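Local coordinates for mandelate racemase/muconate lactonizing enzyme-like protein (Roseovarius sp. TM1035, PDB 3RCY), which probably acts as a magnesium-dependent enolase-superfamily enzyme related to mandelate racemase and muconate lactonizing enzyme, its natural substrate not established, at residues Gly93-Ser96 against Gly97-Ala101; Glu261-Thr265 against Lys266-Ala270. All coordinates share one frame; numbering follows the deposited sequence.

Interaction 1: residues Gly93-Ser96 against Gly97-Ala101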
ATOM      1  N   GLY A  93     -27.082 -11.310  19.418  1.00 12.33           N
ATOM      2  CA  GLY A  93     -27.427 -12.719  19.657  1.00 12.41           C
ATOM      3  C   GLY A  93     -28.903 -12.871  19.989  1.00 12.63           C
ATOM      4  O   GLY A  93     -29.595 -13.754  19.456  1.00 12.85           O
ATOM      5  N   ALA A  94     -29.388 -11.999  20.873  1.00 12.43           N
ATOM      6  CA  ALA A  94     -30.807 -11.948  21.213  1.00 12.66           C
ATOM      7  C   ALA A  94     -31.659 -11.659  19.976  1.00 12.69           C
ATOM      8  O   ALA A  94     -32.569 -12.434  19.646  1.00 12.95           O
ATOM      9  CB  ALA A  94     -31.068 -10.916  22.319  1.00 12.69           C
ATOM     10  N   PHE A  95     -31.360 -10.557  19.287  1.00 12.26           N
ATOM     11  CA  PHE A  95     -32.090 -10.211  18.068  1.00 12.20           C
ATOM     12  C   PHE A  95     -32.133 -11.339  17.032  1.00 12.09           C
ATOM     13  O   PHE A  95     -33.186 -11.585  16.436  1.00 12.44           O
ATOM     14  CB  PHE A  95     -31.546  -8.942  17.398  1.00 11.63           C
ATOM     15  CG  PHE A  95     -32.197  -8.648  16.066  1.00 13.82           C
ATOM     16  CD1 PHE A  95     -33.519  -8.200  16.006  1.00 12.13           C
ATOM     17  CD2 PHE A  95     -31.511  -8.864  14.870  1.00 11.64           C
ATOM     18  CE1 PHE A  95     -34.140  -7.952  14.773  1.00 14.02           C
ATOM     19  CE2 PHE A  95     -32.128  -8.614  13.636  1.00 13.25           C
ATOM     20  CZ  PHE A  95     -33.448  -8.158  13.593  1.00 11.91           C
ATOM     21  N   SER A  96     -30.992 -11.985  16.789  1.00 11.36           N
ATOM     22  CA  SER A  96     -30.879 -12.973  15.699  1.00 11.10           C
ATOM     23  C   SER A  96     -31.909 -14.102  15.803  1.00 10.91           C
ATOM     24  O   SER A  96     -32.555 -14.463  14.811  1.00 10.75           O
ATOM     25  CB  SER A  96     -29.472 -13.572  15.650  1.00 11.03           C
ATOM     26  OG  SER A  96     -28.478 -12.574  15.496  1.00 11.47           O
ATOM     27  N   GLY A  97     -32.047 -14.661  17.005  1.00 10.91           N
ATOM     28  CA  GLY A  97     -33.034 -15.697  17.264  1.00 11.16           C
ATOM     29  C   GLY A  97     -34.448 -15.214  17.011  1.00 11.06           C
ATOM     30  O   GLY A  97     -35.255 -15.931  16.427  1.00 11.10           O
ATOM     31  N   LEU A  98     -34.733 -13.987  17.440  1.00 10.69           N
ATOM     32  CA  LEU A  98     -36.049 -13.375  17.245  1.00 10.86           C
ATOM     33  C   LEU A  98     -36.320 -13.116  15.753  1.00 11.15           C
ATOM     34  O   LEU A  98     -37.448 -13.290  15.279  1.00 11.66           O
ATOM     35  CB  LEU A  98     -36.146 -12.079  18.053  1.00 10.55           C
ATOM     36  CG  LEU A  98     -35.959 -12.223  19.578  1.00  9.68           C
ATOM     37  CD1 LEU A  98     -35.666 -10.878  20.247  1.00 10.89           C
ATOM     38  CD2 LEU A  98     -37.172 -12.891  20.221  1.00 10.78           C
ATOM     39  N   GLU A  99     -35.277 -12.716  15.026  1.00 10.63           N
ATOM     40  CA  GLU A  99     -35.375 -12.466  13.577  1.00 11.08           C
ATOM     41  C   GLU A  99     -35.674 -13.760  12.806  1.00 10.95           C
ATOM     42  O   GLU A  99     -36.470 -13.765  11.858  1.00 10.58           O
ATOM     43  CB  GLU A  99     -34.091 -11.785  13.062  1.00 11.10           C
ATOM     44  CG  GLU A  99     -34.158 -11.274  11.619  1.00 13.34           C
ATOM     45  CD  GLU A  99     -33.531 -12.209  10.580  1.00 11.96           C
ATOM     46  OE1 GLU A  99     -33.375 -13.425  10.854  1.00 13.71           O
ATOM     47  OE2 GLU A  99     -33.218 -11.724   9.450  1.00 13.10           O
ATOM     48  N   ILE A 100     -35.041 -14.856  13.218  1.00 11.42           N
ATOM     49  CA  ILE A 100     -35.308 -16.164  12.609  1.00 11.92           C
ATOM     50  C   ILE A 100     -36.779 -16.569  12.808  1.00 12.78           C
ATOM     51  O   ILE A 100     -37.419 -17.076  11.877  1.00 12.99           O
ATOM     52  CB  ILE A 100     -34.339 -17.259  13.136  1.00 12.04           C
ATOM     53  CG1 ILE A 100     -32.913 -16.993  12.625  1.00 11.19           C
ATOM     54  CG2 ILE A 100     -34.803 -18.660  12.701  1.00 11.45           C
ATOM     55  CD1 ILE A 100     -31.799 -17.694  13.438  1.00 12.27           C
ATOM     56  N   ALA A 101     -37.314 -16.327  14.010  1.00 12.90           N
ATOM     57  CA  ALA A 101     -38.739 -16.562  14.287  1.00 12.94           C
ATOM     58  C   ALA A 101     -39.645 -15.701  13.401  1.00 13.32           C
ATOM     59  O   ALA A 101     -40.717 -16.148  12.988  1.00 13.72           O
ATOM     60  CB  ALA A 101     -39.050 -16.323  15.773  1.00 12.45           C
TER
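G97 follows directly on S96 within helix 89-110, and its N lies 3.6 Å from G93 O. L98 comes next. Its N gives a weak bond to A94 O at 3.5 Å. CG of L98 stands beside its own backbone N (chi1 -60°), which brings CG to 3.4 Å from A94 O. Beyond, L98 packs on V27 and L29 of strand 24-31. E99 N binds F95 O at 2.8 Å, nearly in line with the C=O. F95 turns CG anti to its backbone N (chi1 174°), which swings the ring along the helix to meet E99 CB. That carbon lies over one face of the F95 ring, 4.0 Å from the centroid and offset toward the rim. The chi1 of E99 (-171°) brings its CG to 3.8 Å from F95 CZ. The chain then bends at chi2 and leads the carboxylate off the ring. With an alanine in place of F95, the E99 methylenes would probably lose the ring face they lie against, and a gap would be likely beside M74 and V78 of helix 71-80. I100 N reaches S96 O at 3.0 Å, and I100 CG1 lies 3.4 Å from that oxygen. The S96 hydroxyl bonds to I92 O. The buried E99 carboxylate is held by I291 N and W292 N at the N-terminal end of helix 290-302, an environment that would probably suit its negative charge.

Interaction 2: residues Glu261-Thr265 against Lys266-Ala270; sequences ERLTT and KAEFA. With MG (magnesium ion), chain I; RIB (alpha-D-ribofuranose), chain M; RIB (alpha-D-ribofuranose), chain L.
T265 caps helix 266-274 at its N terminus, while L263 and T264 of the same beta-alpha loop meet F269 and E268 of the first turn, in the enolase-type barrel domain. T265 is the N-cap residue. Its OG1 lies between the backbone N and the carbonyl carbon (chi1 84°), where A267 N can reach it in a weak bond of 3.1 Å. The same hydroxyl donates to T264 O at 2.7 Å. T265 O accepts twice: F269 N comes in the carbonyl plane, and E268 N comes from above it. The cap also rests on I92 of helix 89-110 and on F75 and Y79 of helix 71-80.

The F269 ring reaches back along the loop. L263 CB lies over one of its faces, 4.2 Å from the centroid, and T265 O lies at its edge. The E268 chain is extended beyond CG and carries its carboxylate to T264 N. The ribose of chain L donates from O5 to A267 O at 2.8 Å. R86 of a second subunit makes a salt bridge to E268 OE2.

At the start of the loop, E261 OE1 binds magnesium at 2.2 Å. E235 and four waters complete the six ligands, and one of these waters donates to E261 OE2. The loop thus runs from the metal site to the sugar sites. E268 OE1 takes two bonds: T264 N meets it at 2.8 Å from above the carboxylate plane, 49° out of it, and O2 of the ribose of chain M donates to it weakly.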
ATOM      1  N   GLU A 261     -17.733 -17.912  13.128  1.00 12.48           N
ATOM      2  CA  GLU A 261     -18.706 -18.345  14.134  1.00 13.11           C
ATOM      3  C   GLU A 261     -18.779 -17.438  15.361  1.00 13.00           C
ATOM      4  O   GLU A 261     -19.788 -17.429  16.058  1.00 13.44           O
ATOM      5  CB  GLU A 261     -18.463 -19.789  14.560  1.00 13.70           C
ATOM      6  CG  GLU A 261     -17.297 -19.974  15.519  1.00 13.80           C
ATOM      7  CD  GLU A 261     -16.975 -21.439  15.709  1.00 15.02           C
ATOM      8  OE1 GLU A 261     -16.532 -22.074  14.721  1.00 14.51           O
ATOM      9  OE2 GLU A 261     -17.185 -21.960  16.831  1.00 14.41           O
ATOM     10  N   ARG A 262     -17.717 -16.676  15.614  1.00 12.42           N
ATOM     11  CA  ARG A 262     -17.672 -15.784  16.773  1.00 12.01           C
ATOM     12  C   ARG A 262     -17.780 -14.314  16.373  1.00 11.71           C
ATOM     13  O   ARG A 262     -17.584 -13.412  17.197  1.00 11.59           O
ATOM     14  CB  ARG A 262     -16.412 -16.057  17.591  1.00 11.77           C
ATOM     15  CG  ARG A 262     -16.484 -17.414  18.297  1.00 13.07           C
ATOM     16  CD  ARG A 262     -15.320 -17.629  19.214  1.00 12.04           C
ATOM     17  NE  ARG A 262     -14.175 -18.199  18.518  1.00 12.91           N
ATOM     18  CZ  ARG A 262     -12.974 -18.359  19.065  1.00 12.48           C
ATOM     19  NH1 ARG A 262     -12.748 -17.974  20.319  1.00 12.90           N
ATOM     20  NH2 ARG A 262     -12.001 -18.922  18.363  1.00 12.90           N
ATOM     21  N   LEU A 263     -18.108 -14.087  15.100  1.00 11.16           N
ATOM     22  CA  LEU A 263     -18.259 -12.737  14.555  1.00 10.76           C
ATOM     23  C   LEU A 263     -19.730 -12.368  14.427  1.00 11.34           C
ATOM     24  O   LEU A 263     -20.609 -13.245  14.397  1.00 11.61           O
ATOM     25  CB  LEU A 263     -17.561 -12.621  13.184  1.00 10.17           C
ATOM     26  CG  LEU A 263     -16.055 -12.904  13.158  1.00  8.93           C
ATOM     27  CD1 LEU A 263     -15.464 -12.547  11.771  1.00  9.81           C
ATOM     28  CD2 LEU A 263     -15.292 -12.156  14.274  1.00  9.98           C
ATOM     29  N   THR A 264     -20.008 -11.070  14.337  1.00 11.15           N
ATOM     30  CA  THR A 264     -21.389 -10.643  14.275  1.00 11.62           C
ATOM     31  C   THR A 264     -21.615  -9.398  13.430  1.00 11.40           C
ATOM     32  O   THR A 264     -20.883  -8.408  13.555  1.00 11.63           O
ATOM     33  CB  THR A 264     -21.995 -10.459  15.693  1.00 11.94           C
ATOM     34  OG1 THR A 264     -23.379 -10.133  15.572  1.00 15.76           O
ATOM     35  CG2 THR A 264     -21.271  -9.365  16.475  1.00 14.72           C
ATOM     36  N   THR A 265     -22.677  -9.462  12.622  1.00 11.29           N
ATOM     37  CA  THR A 265     -23.106  -8.421  11.660  1.00 11.51           C
ATOM     38  C   THR A 265     -22.131  -8.229  10.506  1.00 11.48           C
ATOM     39  O   THR A 265     -20.950  -8.579  10.597  1.00 11.09           O
ATOM     40  CB  THR A 265     -23.390  -7.005  12.275  1.00 11.70           C
ATOM     41  OG1 THR A 265     -22.160  -6.281  12.401  1.00 13.52           O
ATOM     42  CG2 THR A 265     -24.133  -7.065  13.630  1.00 13.42           C
ATOM     43  N   LYS A 266     -22.642  -7.645   9.422  1.00 11.56           N
ATOM     44  CA  LYS A 266     -21.833  -7.298   8.261  1.00 11.66           C
ATOM     45  C   LYS A 266     -20.689  -6.335   8.598  1.00 11.35           C
ATOM     46  O   LYS A 266     -19.681  -6.322   7.902  1.00 10.97           O
ATOM     47  CB  LYS A 266     -22.716  -6.709   7.146  1.00 11.91           C
ATOM     48  CG  LYS A 266     -23.400  -5.384   7.500  1.00 10.12           C
ATOM     49  CD  LYS A 266     -24.604  -5.130   6.595  1.00 12.51           C
ATOM     50  CE  LYS A 266     -25.480  -3.980   7.116  1.00 10.85           C
ATOM     51  NZ  LYS A 266     -26.112  -4.241   8.457  1.00 12.52           N
ATOM     52  N   ALA A 267     -20.840  -5.534   9.658  1.00 11.38           N
ATOM     53  CA  ALA A 267     -19.758  -4.622  10.082  1.00 11.74           C
ATOM     54  C   ALA A 267     -18.478  -5.372  10.462  1.00 11.85           C
ATOM     55  O   ALA A 267     -17.392  -4.803  10.416  1.00 12.05           O
ATOM     56  CB  ALA A 267     -20.212  -3.716  11.241  1.00 11.67           C
ATOM     57  N   GLU A 268     -18.608  -6.644  10.837  1.00 12.10           N
ATOM     58  CA  GLU A 268     -17.442  -7.470  11.174  1.00 12.22           C
ATOM     59  C   GLU A 268     -17.024  -8.385  10.036  1.00 12.43           C
ATOM     60  O   GLU A 268     -15.838  -8.652   9.865  1.00 12.40           O
ATOM     61  CB  GLU A 268     -17.696  -8.278  12.453  1.00 12.88           C
ATOM     62  CG  GLU A 268     -17.671  -7.391  13.689  1.00 13.67           C
ATOM     63  CD  GLU A 268     -17.855  -8.139  15.010  1.00 13.92           C
ATOM     64  OE1 GLU A 268     -17.904  -9.390  15.034  1.00 13.59           O
ATOM     65  OE2 GLU A 268     -17.943  -7.446  16.044  1.00 14.29           O
ATOM     66  N   PHE A 269     -17.992  -8.864   9.255  1.00 11.89           N
ATOM     67  CA  PHE A 269     -17.660  -9.741   8.133  1.00 12.78           C
ATOM     68  C   PHE A 269     -17.013  -8.992   6.971  1.00 13.85           C
ATOM     69  O   PHE A 269     -16.130  -9.531   6.299  1.00 14.34           O
ATOM     70  CB  PHE A 269     -18.873 -10.542   7.674  1.00 12.29           C
ATOM     71  CG  PHE A 269     -19.158 -11.727   8.542  1.00 12.64           C
ATOM     72  CD1 PHE A 269     -18.418 -12.902   8.402  1.00 12.64           C
ATOM     73  CD2 PHE A 269     -20.130 -11.657   9.539  1.00 12.64           C
ATOM     74  CE1 PHE A 269     -18.656 -14.003   9.241  1.00 12.67           C
ATOM     75  CE2 PHE A 269     -20.385 -12.747  10.375  1.00 12.81           C
ATOM     76  CZ  PHE A 269     -19.641 -13.925  10.225  1.00 12.73           C
ATOM     77  N   ALA A 270     -17.429  -7.747   6.757  1.00 13.79           N
ATOM     78  CA  ALA A 270     -16.873  -6.944   5.667  1.00 14.65           C
ATOM     79  C   ALA A 270     -15.341  -6.782   5.737  1.00 14.04           C
ATOM     80  O   ALA A 270     -14.661  -7.021   4.737  1.00 14.36           O
ATOM     81  CB  ALA A 270     -17.574  -5.582   5.576  1.00 15.34           C
TER
HETATM   82 MG    MG I 500     -15.618 -24.037  14.530  1.00 19.29          MG
HETATM   83  O5  RIB M 433     -11.602  -5.989  17.514  1.00 51.74           O
HETATM   84  C5  RIB M 433     -11.910  -5.928  16.118  1.00 51.69           C
HETATM   85  C4  RIB M 433     -13.122  -6.807  15.867  1.00 51.71           C
HETATM   86  O4  RIB M 433     -13.088  -7.331  14.542  1.00 51.68           O
HETATM   87  C3  RIB M 433     -13.123  -8.012  16.782  1.00 51.70           C
HETATM   88  O3  RIB M 433     -13.980  -7.779  17.886  1.00 51.94           O
HETATM   89  C2  RIB M 433     -13.693  -9.131  15.959  1.00 51.71           C
HETATM   90  O2  RIB M 433     -15.072  -9.299  16.273  1.00 51.95           O
HETATM   91  C1  RIB M 433     -13.551  -8.685  14.519  1.00 51.95           C
HETATM   92  O1  RIB M 433     -12.618  -9.534  13.840  1.00 51.41           O
HETATM   93  O5  RIB L 505     -17.270  -3.241  12.790  1.00 51.35           O
HETATM   94  C5  RIB L 505     -15.892  -3.557  13.015  1.00 50.87           C
HETATM   95  C4  RIB L 505     -15.584  -3.306  14.479  1.00 51.00           C
HETATM   96  O4  RIB L 505     -14.722  -2.175  14.589  1.00 50.85           O
HETATM   97  C3  RIB L 505     -16.861  -2.987  15.229  1.00 50.90           C
HETATM   98  O3  RIB L 505     -17.120  -4.025  16.192  1.00 51.00           O
HETATM   99  C2  RIB L 505     -16.649  -1.602  15.825  1.00 50.83           C
HETATM  100  O2  RIB L 505     -16.892  -1.587  17.226  1.00 51.19           O
HETATM  101  C1  RIB L 505     -15.189  -1.258  15.578  1.00 51.22           C
HETATM  102  O1  RIB L 505     -15.008   0.100  15.134  1.00 50.78           O
HETATM  103  O   HOH W   1     -15.917 -24.105  16.810  1.00 25.56           O
HETATM  104  O   HOH W   2     -14.287 -25.826  14.467  1.00 17.31           O
HETATM  105  O   HOH W   3     -17.478 -25.447  14.313  1.00 14.52           O
HETATM  106  O   HOH W   4     -13.738 -23.012  15.428  1.00 15.77           O

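In the fold
From the N terminus, the chain first passes through interaction 1 in helix 89-110 of the N-terminal domain. It reaches interaction 2 much later, after strand 257-259 of the barrel. The two are in series and neither nest nor cross. Each joins neighbouring residues of one continuous segment, so neither closes a long loop. The centres of interaction 1 and interaction 2 are about 15 Å apart. The nearest atoms of interaction 1 and interaction 2 are about 5 Å apart, with no touch. I92, just before 93-96, packs on the loop 261-265. Helix 290-302 is a shared neighbour: 97-101 meets its start, and 266-270 packs along it. The two contacts thus lie near the junction of the N-terminal domain and the barrel.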